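PDB 2EX5: DNA endonuclease I-CeuI from Chlamydomonas eugametos, which cuts DNA as a homodimeric, magnesium-dependent homing endonuclease of the LAGLIDADG family, making a staggered cut near the intron insertion site to drive intron homing. Local coordinates for residues Q46-S49 with E50-L53; R110-S113 with G114-A117; E14-K17 with K18-A22. The protein carries 1 engineered substitution. One frame throughout, in Å; residues are numbered along the deposited sequence.

Contact 1 (Q46-S49 with E50-L53); sequences QVTS and ESKL
T48 and S51 form a capping box at the start of helix 49-62. T48 is the N-cap. Its OG1 accepts from the backbone N of S51 at 3.2 Å. In return, S51 OG takes the backbone N-H of T48 at 3.0 Å, in a nearly straight bond of 164°. Both hydroxyls sit between the backbone N and the carbonyl carbon of their own residue (chi1 54° and 69°), which turns each one back toward the other's amide. The box leaves T48 O to the first helical turn. It accepts from K52 N at 3.1 Å, and K52 NZ adds a weak bond.

Further out, the K52 chain is bent at chi2, chi3 and chi4, and folds back over the cap. Its CE packs on V47 CG1 at 3.8 Å, the two side chains crossing at about a right angle. The ammonium group also bonds to Y140 OH on helix 126-141. With an alanine in place of K52, V47 CG1 would probably lose its packing on the lysine chain, and Y140 OH its lysine partner. S51 and E50 also pack on F144 of the second subunit, so the cap lies beside the dimer interface. K52 NZ also donates to a water at 2.7 Å, and that water makes a weak bond to S49 OG at 3.3 Å.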
loop_
_atom_site.group_PDB
_atom_site.type_symbol
_atom_site.label_atom_id
_atom_site.label_comp_id
_atom_site.label_asym_id
_atom_site.label_seq_id
_atom_site.Cartn_x
_atom_site.Cartn_y
_atom_site.Cartn_z
ATOM N N GLN C 46 11.611 -8.004 -17.744
ATOM C CA GLN C 46 12.109 -9.186 -17.034
ATOM C C GLN C 46 11.374 -9.415 -15.698
ATOM O O GLN C 46 11.348 -8.552 -14.766
ATOM C CB GLN C 46 13.596 -9.005 -16.703
ATOM C CG GLN C 46 14.196 -7.755 -17.339
ATOM C CD GLN C 46 13.972 -6.473 -16.537
ATOM O OE1 GLN C 46 14.503 -6.327 -15.432
ATOM N NE2 GLN C 46 13.232 -5.517 -17.111
ATOM N N VAL C 47 10.805 -10.603 -15.608
ATOM C CA VAL C 47 10.389 -11.103 -14.344
ATOM C C VAL C 47 11.649 -11.779 -13.791
ATOM O O VAL C 47 12.113 -12.813 -14.351
ATOM C CB VAL C 47 9.160 -12.062 -14.494
ATOM C CG1 VAL C 47 8.895 -12.794 -13.260
ATOM C CG2 VAL C 47 7.939 -11.279 -14.885
ATOM N N THR C 48 12.213 -11.199 -12.714
ATOM C CA THR C 48 13.355 -11.808 -12.009
ATOM C C THR C 48 12.940 -12.126 -10.621
ATOM O O THR C 48 11.828 -11.729 -10.188
ATOM C CB THR C 48 14.623 -10.921 -11.944
ATOM O OG1 THR C 48 14.302 -9.651 -11.404
ATOM C CG2 THR C 48 15.181 -10.670 -13.309
ATOM N N SER C 49 13.807 -12.907 -9.958
ATOM C CA SER C 49 13.676 -13.261 -8.558
ATOM C C SER C 49 13.470 -11.969 -7.747
ATOM O O SER C 49 12.713 -11.935 -6.782
ATOM C CB SER C 49 15.008 -13.853 -8.040
ATOM O OG SER C 49 15.263 -15.163 -8.519
ATOM N N GLU C 50 14.253 -10.982 -8.113
ATOM C CA GLU C 50 14.278 -9.614 -7.583
ATOM C C GLU C 50 12.924 -8.823 -7.751
ATOM O O GLU C 50 12.471 -8.147 -6.799
ATOM C CB GLU C 50 15.258 -8.862 -8.378
ATOM C CG GLU C 50 16.304 -8.192 -7.601
ATOM C CD GLU C 50 17.602 -8.963 -7.670
ATOM O OE1 GLU C 50 17.587 -10.185 -8.069
ATOM O OE2 GLU C 50 18.637 -8.337 -7.356
ATOM N N SER C 51 12.337 -8.901 -8.949
ATOM C CA SER C 51 11.163 -8.132 -9.225
ATOM C C SER C 51 9.893 -8.769 -8.611
ATOM O O SER C 51 8.946 -8.068 -8.332
ATOM C CB SER C 51 11.065 -7.754 -10.706
ATOM O OG SER C 51 10.821 -8.906 -11.384
ATOM N N LYS C 52 9.945 -10.080 -8.359
ATOM C CA LYS C 52 9.026 -10.849 -7.589
ATOM C C LYS C 52 8.968 -10.550 -6.083
ATOM O O LYS C 52 7.854 -10.543 -5.448
ATOM C CB LYS C 52 9.352 -12.295 -7.790
ATOM C CG LYS C 52 9.016 -12.734 -9.207
ATOM C CD LYS C 52 8.566 -14.158 -9.238
ATOM C CE LYS C 52 9.358 -15.008 -10.192
ATOM N NZ LYS C 52 10.702 -14.817 -9.704
ATOM N N LEU C 53 10.147 -10.328 -5.503
ATOM C CA LEU C 53 10.232 -9.959 -4.104
ATOM C C LEU C 53 9.663 -8.565 -3.929
ATOM O O LEU C 53 9.136 -8.296 -2.913
ATOM C CB LEU C 53 11.697 -10.018 -3.560
ATOM C CG LEU C 53 12.395 -11.154 -2.784
ATOM C CD1 LEU C 53 11.620 -12.372 -2.548
ATOM C CD2 LEU C 53 13.867 -11.565 -3.299
HETATM O O HOH W 1 12.666 -16.703 -9.874
#

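Contact 2 (R110-S113 with G114-A117); sequences RHKS and GSNA. With nucleotides of chain A; nucleotides of chain B.
H111 and S115 meet across the turn after strand 108-111. H111 NE2 donates to S115 O at 3.0 Å. The oxygen lies at the edge of the imidazole, nearly in the ring plane, but the nitrogen stands 41° out of the carbonyl plane. CG of H111 is anti to its backbone N (chi1 174°), and this swings the ring across to S115. The S115 hydroxyl donates to K112 O at 2.8 Å, in the carbonyl plane and on a lone pair. It also accepts from T118 N, so one oxygen ties the turn to strand 118-123.

K112 runs from this turn to the DNA. Its CB packs against S115 OG at 3.7 Å, and CG is a little farther from the same oxygen. From CD onward the chain leaves the turn for DG16 of chain B. CE is modelled too close to the base for its exact place to be trusted. At the tip, NZ makes a weak bond to N7 of that guanine.

S113 and R110 turn to the other DNA strand. S113 OG donates to OP2 of DG9 of chain A at 3.1 Å. R110 NH1 gives OP2 of DC7 of chain A a straight bond of 166°, and C2' of the same nucleotide lies over one face of the guanidinium.

K112 to S115 form a type II beta turn. G114 has positive phi, and a CB there would clash with S113 O. The turn sits within the loop of the hairpin formed by strands 108-111 and 118-123. This hairpin, with DNA contacts from the strand end and from the turn itself, belongs to the DNA-binding sheet of LAGLIDADG endonucleases.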
loop_
_atom_site.group_PDB
_atom_site.type_symbol
_atom_site.label_atom_id
_atom_site.label_comp_id
_atom_site.label_asym_id
_atom_site.label_seq_id
_atom_site.Cartn_x
_atom_site.Cartn_y
_atom_site.Cartn_z
ATOM N N ARG C 110 -8.749 -3.379 -15.170
ATOM C CA ARG C 110 -9.904 -2.652 -15.582
ATOM C C ARG C 110 -9.937 -1.356 -14.783
ATOM O O ARG C 110 -9.284 -1.272 -13.752
ATOM C CB ARG C 110 -11.155 -3.503 -15.398
ATOM C CG ARG C 110 -11.072 -4.926 -15.957
ATOM C CD ARG C 110 -12.557 -5.558 -16.206
ATOM N NE ARG C 110 -12.658 -7.021 -16.442
ATOM C CZ ARG C 110 -12.360 -7.981 -15.541
ATOM N NH1 ARG C 110 -12.498 -9.294 -15.819
ATOM N NH2 ARG C 110 -11.900 -7.640 -14.347
ATOM N N HIS C 111 -10.662 -0.342 -15.260
ATOM C CA HIS C 111 -10.895 0.869 -14.533
ATOM C C HIS C 111 -11.829 0.586 -13.334
ATOM O O HIS C 111 -12.870 -0.082 -13.463
ATOM C CB HIS C 111 -11.497 1.940 -15.467
ATOM C CG HIS C 111 -11.915 3.203 -14.775
ATOM N ND1 HIS C 111 -13.239 3.585 -14.661
ATOM C CD2 HIS C 111 -11.197 4.143 -14.107
ATOM C CE1 HIS C 111 -13.310 4.731 -14.001
ATOM N NE2 HIS C 111 -12.079 5.096 -13.663
ATOM N N LYS C 112 -11.435 1.052 -12.159
ATOM C CA LYS C 112 -12.366 1.054 -11.024
ATOM C C LYS C 112 -13.504 2.030 -11.211
ATOM O O LYS C 112 -13.335 3.283 -11.140
ATOM C CB LYS C 112 -11.661 1.377 -9.718
ATOM C CG LYS C 112 -12.619 1.486 -8.576
ATOM C CD LYS C 112 -11.776 1.818 -7.307
ATOM C CE LYS C 112 -12.302 1.133 -6.176
ATOM N NZ LYS C 112 -11.845 -0.338 -6.138
ATOM N N SER C 113 -14.672 1.448 -11.421
ATOM C CA SER C 113 -15.880 2.194 -11.547
ATOM C C SER C 113 -15.971 3.271 -10.472
ATOM O O SER C 113 -15.739 3.001 -9.289
ATOM C CB SER C 113 -17.026 1.204 -11.449
ATOM O OG SER C 113 -18.211 1.879 -11.104
ATOM N N GLY C 114 -16.301 4.481 -10.905
ATOM C CA GLY C 114 -16.508 5.653 -10.059
ATOM C C GLY C 114 -15.253 6.243 -9.450
ATOM O O GLY C 114 -15.270 6.809 -8.338
ATOM N N SER C 115 -14.120 6.111 -10.135
ATOM C CA SER C 115 -12.921 6.703 -9.558
ATOM C C SER C 115 -12.417 7.626 -10.635
ATOM O O SER C 115 -12.718 7.375 -11.771
ATOM C CB SER C 115 -11.871 5.628 -9.182
ATOM O OG SER C 115 -11.359 5.050 -10.350
ATOM N N ASN C 116 -11.664 8.652 -10.250
ATOM C CA ASN C 116 -10.913 9.519 -11.177
ATOM C C ASN C 116 -10.138 8.700 -12.164
ATOM O O ASN C 116 -10.405 8.782 -13.335
ATOM C CB ASN C 116 -10.082 10.592 -10.455
ATOM C CG ASN C 116 -10.992 11.603 -9.731
ATOM O OD1 ASN C 116 -12.210 11.591 -9.933
ATOM N ND2 ASN C 116 -10.426 12.440 -8.881
ATOM N N ALA C 117 -9.263 7.818 -11.672
ATOM C CA ALA C 117 -8.167 7.276 -12.522
ATOM C C ALA C 117 -7.523 6.012 -11.904
ATOM O O ALA C 117 -6.388 5.539 -12.305
ATOM C CB ALA C 117 -7.160 8.391 -12.885
ATOM P P DC A 7 -14.688 -10.172 -18.825
ATOM O OP1 DC A 7 -15.033 -9.397 -20.041
ATOM O OP2 DC A 7 -13.265 -10.619 -18.571
ATOM O "O5'" DC A 7 -15.401 -9.155 -17.764
ATOM C "C5'" DC A 7 -16.771 -8.679 -18.121
ATOM C "C4'" DC A 7 -17.330 -7.705 -17.105
ATOM O "O4'" DC A 7 -17.833 -8.514 -16.004
ATOM C "C3'" DC A 7 -16.317 -6.733 -16.502
ATOM O "O3'" DC A 7 -16.908 -5.541 -16.179
ATOM C "C2'" DC A 7 -15.973 -7.330 -15.141
ATOM C "C1'" DC A 7 -17.363 -7.917 -14.817
ATOM N N1 DC A 7 -17.285 -8.713 -13.583
ATOM C C2 DC A 7 -18.367 -8.777 -12.682
ATOM O O2 DC A 7 -19.426 -8.258 -13.008
ATOM N N3 DC A 7 -18.229 -9.447 -11.517
ATOM C C4 DC A 7 -17.092 -10.015 -11.248
ATOM N N4 DC A 7 -16.966 -10.738 -10.152
ATOM C C5 DC A 7 -16.020 -9.972 -12.156
ATOM C C6 DC A 7 -16.141 -9.335 -13.306
ATOM P P DG B 16 -4.822 -0.028 0.633
ATOM O OP1 DG B 16 -6.002 0.186 1.466
ATOM O OP2 DG B 16 -3.505 0.074 1.310
ATOM O "O5'" DG B 16 -4.952 -1.363 -0.279
ATOM C "C5'" DG B 16 -5.388 -2.664 0.018
ATOM C "C4'" DG B 16 -6.796 -2.648 0.711
ATOM O "O4'" DG B 16 -7.881 -1.792 0.217
ATOM C "C3'" DG B 16 -7.440 -3.966 0.737
ATOM O "O3'" DG B 16 -7.679 -4.116 2.234
ATOM C "C2'" DG B 16 -8.625 -3.818 -0.231
ATOM C "C1'" DG B 16 -9.124 -2.417 0.061
ATOM N N9 DG B 16 -9.895 -1.785 -1.082
ATOM C C8 DG B 16 -9.503 -1.695 -2.412
ATOM N N7 DG B 16 -10.379 -1.187 -3.210
ATOM C C5 DG B 16 -11.437 -0.862 -2.360
ATOM C C6 DG B 16 -12.661 -0.210 -2.625
ATOM O O6 DG B 16 -13.015 0.154 -3.775
ATOM N N1 DG B 16 -13.530 -0.079 -1.495
ATOM C C2 DG B 16 -13.140 -0.558 -0.237
ATOM N N2 DG B 16 -13.880 -0.420 0.880
ATOM N N3 DG B 16 -11.963 -1.059 -0.021
ATOM C C4 DG B 16 -11.166 -1.214 -1.092
ATOM P P DG A 9 -20.605 0.383 -13.842
ATOM O OP1 DG A 9 -21.851 0.820 -14.560
ATOM O OP2 DG A 9 -19.399 1.266 -13.890
ATOM O "O5'" DG A 9 -21.057 -0.016 -12.332
ATOM C "C5'" DG A 9 -22.374 -0.610 -12.180
ATOM C "C4'" DG A 9 -22.695 -0.888 -10.742
ATOM O "O4'" DG A 9 -21.921 -1.999 -10.157
ATOM C "C3'" DG A 9 -22.402 0.348 -9.912
ATOM O "O3'" DG A 9 -23.549 0.455 -9.054
ATOM C "C2'" DG A 9 -21.119 -0.004 -9.139
ATOM C "C1'" DG A 9 -21.137 -1.549 -9.044
ATOM N N9 DG A 9 -19.767 -2.134 -9.010
ATOM C C8 DG A 9 -18.789 -2.026 -10.008
ATOM N N7 DG A 9 -17.661 -2.583 -9.715
ATOM C C5 DG A 9 -17.882 -3.120 -8.414
ATOM C C6 DG A 9 -17.089 -3.897 -7.496
ATOM O O6 DG A 9 -15.901 -4.301 -7.594
ATOM N N1 DG A 9 -17.725 -4.186 -6.224
ATOM C C2 DG A 9 -18.985 -3.837 -5.901
ATOM N N2 DG A 9 -19.397 -4.202 -4.610
ATOM N N3 DG A 9 -19.770 -3.180 -6.807
ATOM C C4 DG A 9 -19.180 -2.831 -7.982
#

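Contact 3 (E14-K17 with K18-A22); sequences EELK and KINDA. With nucleotides of chain A.
L16 and N20 lie side by side on helix 10-26, one turn apart and pointing the same way. This is the packed flank of the alpha-helix. L16 CD1 is 4.0 Å from N20 ND2, and N20 N bonds to L16 O at 2.8 Å. N20 is buried: ND2 donates to I109 O on strand 108-111, and OD1 has a weak bond with Y32 OH. I19 packs over the preceding turn, with CG1 only 3.2 Å from E15 O. Beyond it, L16 and I19 meet helix 29-40 through L36 and L39.

The flank with E14, K17, K18 and D21 is looser and faces solvent and DNA. K18 crosses both E14 and E15 obliquely, yet its NZ stays 5.5 Å from E15 OE2, too far for a salt bridge. Water joins its tip to the backbone instead, accepting from K18 NZ and donating to E14 O. D21 is held here by its backbone: D21 N donates to K17 O, with an N-H...O angle of 167°. K17 is a known DNA-contact residue. Its chain is extended through chi2 and chi3 and bends at chi4, which brings NZ to 3.0 Å from OP1 of DG8 of chain A.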
loop_
_atom_site.group_PDB
_atom_site.type_symbol
_atom_site.label_atom_id
_atom_site.label_comp_id
_atom_site.label_asym_id
_atom_site.label_seq_id
_atom_site.Cartn_x
_atom_site.Cartn_y
_atom_site.Cartn_z
ATOM N N GLU C 14 -11.942 3.870 -23.135
ATOM C CA GLU C 14 -12.542 3.130 -24.266
ATOM C C GLU C 14 -11.621 2.151 -24.878
ATOM O O GLU C 14 -11.979 0.998 -25.143
ATOM C CB GLU C 14 -13.018 4.105 -25.360
ATOM C CG GLU C 14 -14.531 3.806 -25.666
ATOM C CD GLU C 14 -15.363 4.131 -24.468
ATOM O OE1 GLU C 14 -15.062 5.199 -23.851
ATOM O OE2 GLU C 14 -16.245 3.320 -24.127
ATOM N N GLU C 15 -10.379 2.602 -25.018
ATOM C CA GLU C 15 -9.287 1.753 -25.474
ATOM C C GLU C 15 -8.982 0.562 -24.550
ATOM O O GLU C 15 -8.807 -0.526 -25.025
ATOM C CB GLU C 15 -8.098 2.631 -25.718
ATOM C CG GLU C 15 -7.020 1.966 -26.560
ATOM C CD GLU C 15 -7.485 1.651 -27.961
ATOM O OE1 GLU C 15 -7.279 0.482 -28.439
ATOM O OE2 GLU C 15 -8.092 2.584 -28.530
ATOM N N LEU C 16 -8.954 0.762 -23.235
ATOM C CA LEU C 16 -8.955 -0.357 -22.233
ATOM C C LEU C 16 -10.130 -1.331 -22.383
ATOM O O LEU C 16 -9.959 -2.584 -22.293
ATOM C CB LEU C 16 -8.926 0.218 -20.779
ATOM C CG LEU C 16 -8.579 -0.665 -19.554
ATOM C CD1 LEU C 16 -7.347 -1.541 -19.885
ATOM C CD2 LEU C 16 -8.300 0.164 -18.304
ATOM N N LYS C 17 -11.357 -0.812 -22.604
ATOM C CA LYS C 17 -12.459 -1.775 -22.880
ATOM C C LYS C 17 -12.201 -2.555 -24.137
ATOM O O LYS C 17 -12.403 -3.740 -24.121
ATOM C CB LYS C 17 -13.884 -1.161 -22.959
ATOM C CG LYS C 17 -14.670 -1.043 -21.654
ATOM C CD LYS C 17 -16.135 -0.526 -21.890
ATOM C CE LYS C 17 -17.068 -0.618 -20.586
ATOM N NZ LYS C 17 -16.705 -1.718 -19.568
ATOM N N LYS C 18 -11.816 -1.912 -25.252
ATOM C CA LYS C 18 -11.665 -2.697 -26.544
ATOM C C LYS C 18 -10.612 -3.758 -26.243
ATOM O O LYS C 18 -10.710 -4.914 -26.653
ATOM C CB LYS C 18 -11.193 -1.822 -27.750
ATOM C CG LYS C 18 -12.076 -0.648 -28.170
ATOM C CD LYS C 18 -11.407 0.236 -29.286
ATOM C CE LYS C 18 -11.954 1.706 -29.239
ATOM N NZ LYS C 18 -13.485 1.904 -29.065
ATOM N N ILE C 19 -9.578 -3.344 -25.493
ATOM C CA ILE C 19 -8.432 -4.246 -25.237
ATOM C C ILE C 19 -8.937 -5.434 -24.436
ATOM O O ILE C 19 -8.538 -6.552 -24.768
ATOM C CB ILE C 19 -7.243 -3.476 -24.498
ATOM C CG1 ILE C 19 -6.428 -2.617 -25.490
ATOM C CG2 ILE C 19 -6.293 -4.405 -23.810
ATOM C CD1 ILE C 19 -5.565 -1.586 -24.830
ATOM N N ASN C 20 -9.752 -5.215 -23.340
ATOM C CA ASN C 20 -10.350 -6.380 -22.566
ATOM C C ASN C 20 -11.311 -7.204 -23.388
ATOM O O ASN C 20 -11.360 -8.458 -23.287
ATOM C CB ASN C 20 -11.057 -5.992 -21.222
ATOM C CG ASN C 20 -10.094 -5.639 -20.146
ATOM O OD1 ASN C 20 -9.267 -6.451 -19.726
ATOM N ND2 ASN C 20 -10.133 -4.393 -19.746
ATOM N N ASP C 21 -12.081 -6.513 -24.206
ATOM C CA ASP C 21 -13.027 -7.204 -25.192
ATOM C C ASP C 21 -12.257 -8.078 -26.182
ATOM O O ASP C 21 -12.627 -9.211 -26.433
ATOM C CB ASP C 21 -13.875 -6.195 -26.005
ATOM C CG ASP C 21 -14.984 -5.516 -25.182
ATOM O OD1 ASP C 21 -15.639 -4.547 -25.706
ATOM O OD2 ASP C 21 -15.155 -5.868 -24.006
ATOM N N ALA C 22 -11.132 -7.565 -26.703
ATOM C CA ALA C 22 -10.176 -8.430 -27.546
ATOM C C ALA C 22 -9.579 -9.718 -26.886
ATOM O O ALA C 22 -9.647 -10.845 -27.472
ATOM C CB ALA C 22 -9.057 -7.466 -28.252
ATOM P P DG A 8 -16.437 -4.226 -16.960
ATOM O OP1 DG A 8 -16.696 -4.459 -18.419
ATOM O OP2 DG A 8 -15.125 -3.888 -16.401
ATOM O "O5'" DG A 8 -17.532 -3.091 -16.539
ATOM C "C5'" DG A 8 -18.983 -3.320 -16.629
ATOM C "C4'" DG A 8 -19.685 -3.134 -15.284
ATOM O "O4'" DG A 8 -19.419 -4.279 -14.445
ATOM C "C3'" DG A 8 -19.234 -1.912 -14.470
ATOM O "O3'" DG A 8 -20.253 -0.953 -14.659
ATOM C "C2'" DG A 8 -19.309 -2.402 -13.046
ATOM C "C1'" DG A 8 -19.591 -3.894 -13.094
ATOM N N9 DG A 8 -18.760 -4.715 -12.196
ATOM C C8 DG A 8 -17.459 -5.114 -12.390
ATOM N N7 DG A 8 -16.976 -5.898 -11.434
ATOM C C5 DG A 8 -18.043 -6.034 -10.560
ATOM C C6 DG A 8 -18.092 -6.691 -9.307
ATOM O O6 DG A 8 -17.209 -7.408 -8.752
ATOM N N1 DG A 8 -19.353 -6.494 -8.702
ATOM C C2 DG A 8 -20.388 -5.776 -9.228
ATOM N N2 DG A 8 -21.521 -5.730 -8.507
ATOM N N3 DG A 8 -20.319 -5.148 -10.406
ATOM C C4 DG A 8 -19.121 -5.297 -10.997
HETATM O O HOH W 2 -14.783 1.026 -26.873
#

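In the fold
Along the chain, contact 3 comes first, then contact 1, then contact 2. Contacts 2 and 3 are neighbours, with centres 14 Å apart. They touch where L16 and N20 of helix 10-26 pack on R110 and H111 of strand 108-111, an outer strand of the four-stranded antiparallel sheet within this chain. Together they reach consecutive nucleotides of DNA chain A: DC7 from R110, DG8 from K17 and DG9 from S113. Contact 1 stands apart: its centre is 28 Å from the centres of the others, and its nearest atom is about 16 Å from the nucleic acid. It opens helix 49-62, which ends at the magnesium-binding residues G61 and E62.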